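Local coordinates for protein N5-Carboxyaminoimidazole ribonucleotide synthetase (Staphylococcus aureus subsp. aureus, PDB 3ORQ) that catalyses the ATP-dependent carboxylation of 5-aminoimidazole ribonucleotide with bicarbonate, giving N5-carboxyaminoimidazole ribonucleotide in purine biosynthesis, at residues 235-240 / 256-261. Sequence-based numbering, arbitrary orientation.
Sequences AEAKEQ and VEFFID. With MG (magnesium ion), chain C; ADP (adenosine-5'-diphosphate), chain D.
Strand 252-261, in the ATP-grasp part of the large antiparallel sheet, illustrates how successive side chains serve opposite faces: F258 meets A237 and Q240 of helix 234-245, while E257 and F259 turn to magnesium and ADP. With CG anti to its carbonyl carbon (chi1 -57°), F258 directs its ring at the helix. There CZ touches A237 CB at 3.9 Å, and A237 O lies equally near, obliquely to the ring. One helical turn on, Q240 CB comes in at the ring edge, close to the ring plane, 3.9 Å from F258 CE2. The Q240 chain then bends at chi2 (-67°), carrying its amide away to where OE1 accepts a hydrogen bond from K124 N; the amide and phenyl planes stand 69° apart. Across the strand, both carboxylate oxygens of E257 bind magnesium, OE1 at 2.5 Å and OE2 more loosely; ADP O2A binds the same ion, and E270 of the neighbouring strand 266-272 is a second protein ligand. F259 CZ lies over the purine face, 3.6 Å from ADP N7. No hydrogen bond joins helix to strand, so this buried seam rests on van der Waals contact, while the metal-binding carboxylate of E257 lies on the opposite face.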
# COMPACT_ATOMS: atom_id res chain seq x y z
N ALA A 235 21.15 19.60 -2.84
CA ALA A 235 21.02 20.98 -3.24
C ALA A 235 21.39 21.19 -4.73
O ALA A 235 20.67 21.87 -5.46
CB ALA A 235 21.85 21.91 -2.29
N GLU A 236 22.51 20.61 -5.17
CA GLU A 236 22.91 20.80 -6.57
C GLU A 236 21.93 20.08 -7.53
O GLU A 236 21.56 20.58 -8.61
CB GLU A 236 24.36 20.36 -6.78
CG GLU A 236 24.91 20.69 -8.16
CD GLU A 236 26.38 20.28 -8.36
OE1 GLU A 236 27.02 19.78 -7.41
OE2 GLU A 236 26.89 20.47 -9.48
N ALA A 237 21.46 18.91 -7.09
CA ALA A 237 20.43 18.18 -7.82
C ALA A 237 19.15 19.01 -7.94
O ALA A 237 18.55 19.05 -8.99
CB ALA A 237 20.17 16.80 -7.20
N LYS A 238 18.79 19.72 -6.90
CA LYS A 238 17.57 20.53 -7.02
C LYS A 238 17.74 21.68 -8.00
O LYS A 238 16.83 22.00 -8.76
CB LYS A 238 17.08 21.02 -5.68
CG LYS A 238 16.46 19.94 -4.84
CD LYS A 238 16.02 20.51 -3.46
CE LYS A 238 15.57 19.40 -2.53
NZ LYS A 238 15.00 19.93 -1.24
N GLU A 239 18.93 22.28 -7.99
CA GLU A 239 19.22 23.40 -8.89
C GLU A 239 19.03 22.94 -10.32
O GLU A 239 18.49 23.68 -11.14
CB GLU A 239 20.64 23.95 -8.68
CG GLU A 239 20.86 24.72 -7.36
CD GLU A 239 22.37 25.00 -7.01
OE1 GLU A 239 23.28 24.43 -7.64
OE2 GLU A 239 22.63 25.79 -6.07
N GLN A 240 19.49 21.73 -10.65
CA GLN A 240 19.35 21.25 -12.00
C GLN A 240 17.87 21.03 -12.33
O GLN A 240 17.44 21.35 -13.44
CB GLN A 240 20.16 19.98 -12.22
CG GLN A 240 21.62 20.14 -11.88
CD GLN A 240 22.33 21.12 -12.84
OE1 GLN A 240 22.42 20.85 -14.03
NE2 GLN A 240 22.80 22.26 -12.30
N VAL A 256 14.88 12.42 -12.30
CA VAL A 256 16.10 12.84 -12.99
C VAL A 256 17.23 11.97 -12.48
O VAL A 256 17.46 11.90 -11.27
CB VAL A 256 16.41 14.33 -12.70
CG1 VAL A 256 17.68 14.84 -13.48
CG2 VAL A 256 15.22 15.20 -13.00
N GLU A 257 17.92 11.30 -13.41
CA GLU A 257 19.14 10.51 -13.13
C GLU A 257 20.39 11.33 -13.35
O GLU A 257 20.50 12.00 -14.36
CB GLU A 257 19.23 9.32 -14.07
CG GLU A 257 18.24 8.22 -13.82
CD GLU A 257 18.47 7.02 -14.73
OE1 GLU A 257 19.55 6.88 -15.36
OE2 GLU A 257 17.55 6.20 -14.82
N PHE A 258 21.35 11.23 -12.44
CA PHE A 258 22.59 12.01 -12.51
C PHE A 258 23.84 11.12 -12.41
O PHE A 258 23.82 10.09 -11.77
CB PHE A 258 22.72 13.02 -11.36
CG PHE A 258 21.58 13.99 -11.24
CD1 PHE A 258 20.39 13.61 -10.64
CD2 PHE A 258 21.74 15.31 -11.64
CE1 PHE A 258 19.35 14.53 -10.49
CE2 PHE A 258 20.73 16.23 -11.52
CZ PHE A 258 19.51 15.84 -10.92
N PHE A 259 24.93 11.60 -13.01
CA PHE A 259 26.23 11.02 -12.81
C PHE A 259 27.07 11.92 -11.90
O PHE A 259 27.04 13.14 -12.00
CB PHE A 259 26.97 10.85 -14.15
CG PHE A 259 26.29 9.93 -15.11
CD1 PHE A 259 25.51 8.86 -14.66
CD2 PHE A 259 26.44 10.11 -16.48
CE1 PHE A 259 24.88 7.99 -15.55
CE2 PHE A 259 25.82 9.24 -17.40
CZ PHE A 259 25.04 8.16 -16.92
N ILE A 260 27.84 11.31 -11.01
CA ILE A 260 28.91 12.08 -10.40
C ILE A 260 30.33 11.54 -10.78
O ILE A 260 30.61 10.35 -10.62
CB ILE A 260 28.71 12.29 -8.89
CG1 ILE A 260 29.70 11.47 -8.10
CG2 ILE A 260 27.19 12.14 -8.40
CD1 ILE A 260 30.73 12.33 -7.44
N ASP A 261 31.17 12.43 -11.31
CA ASP A 261 32.60 12.19 -11.69
C ASP A 261 33.48 11.46 -10.71
O ASP A 261 33.18 11.39 -9.53
CB ASP A 261 33.32 13.54 -11.89
CG ASP A 261 33.46 13.90 -13.33
OD1 ASP A 261 32.87 13.17 -14.17
OD2 ASP A 261 34.16 14.87 -13.63
MG MG C . 19.05 4.88 -16.77
PB ADP D . 19.07 3.31 -20.00
O1B ADP D . 18.23 4.46 -20.48
O2B ADP D . 19.06 2.97 -18.54
O3B ADP D . 18.92 2.10 -20.89
PA ADP D . 21.36 4.95 -19.59
O1A ADP D . 21.72 5.95 -20.66
O2A ADP D . 20.59 5.42 -18.38
O3A ADP D . 20.61 3.70 -20.28
O5' ADP D . 22.68 4.21 -19.04
C5' ADP D . 22.60 3.05 -18.23
C4' ADP D . 23.87 2.95 -17.41
O4' ADP D . 25.04 2.89 -18.26
C3' ADP D . 24.08 4.15 -16.48
O3' ADP D . 23.43 4.03 -15.21
C2' ADP D . 25.59 4.18 -16.33
O2' ADP D . 26.00 3.39 -15.23
C1' ADP D . 26.12 3.60 -17.64
N9 ADP D . 26.44 4.78 -18.46
C8 ADP D . 25.61 5.34 -19.37
N7 ADP D . 26.16 6.45 -19.94
C5 ADP D . 27.39 6.57 -19.38
C6 ADP D . 28.52 7.53 -19.54
N6 ADP D . 28.40 8.56 -20.42
N1 ADP D . 29.61 7.33 -18.77
C2 ADP D . 29.71 6.31 -17.89
N3 ADP D . 28.72 5.40 -17.68
C4 ADP D . 27.56 5.49 -18.40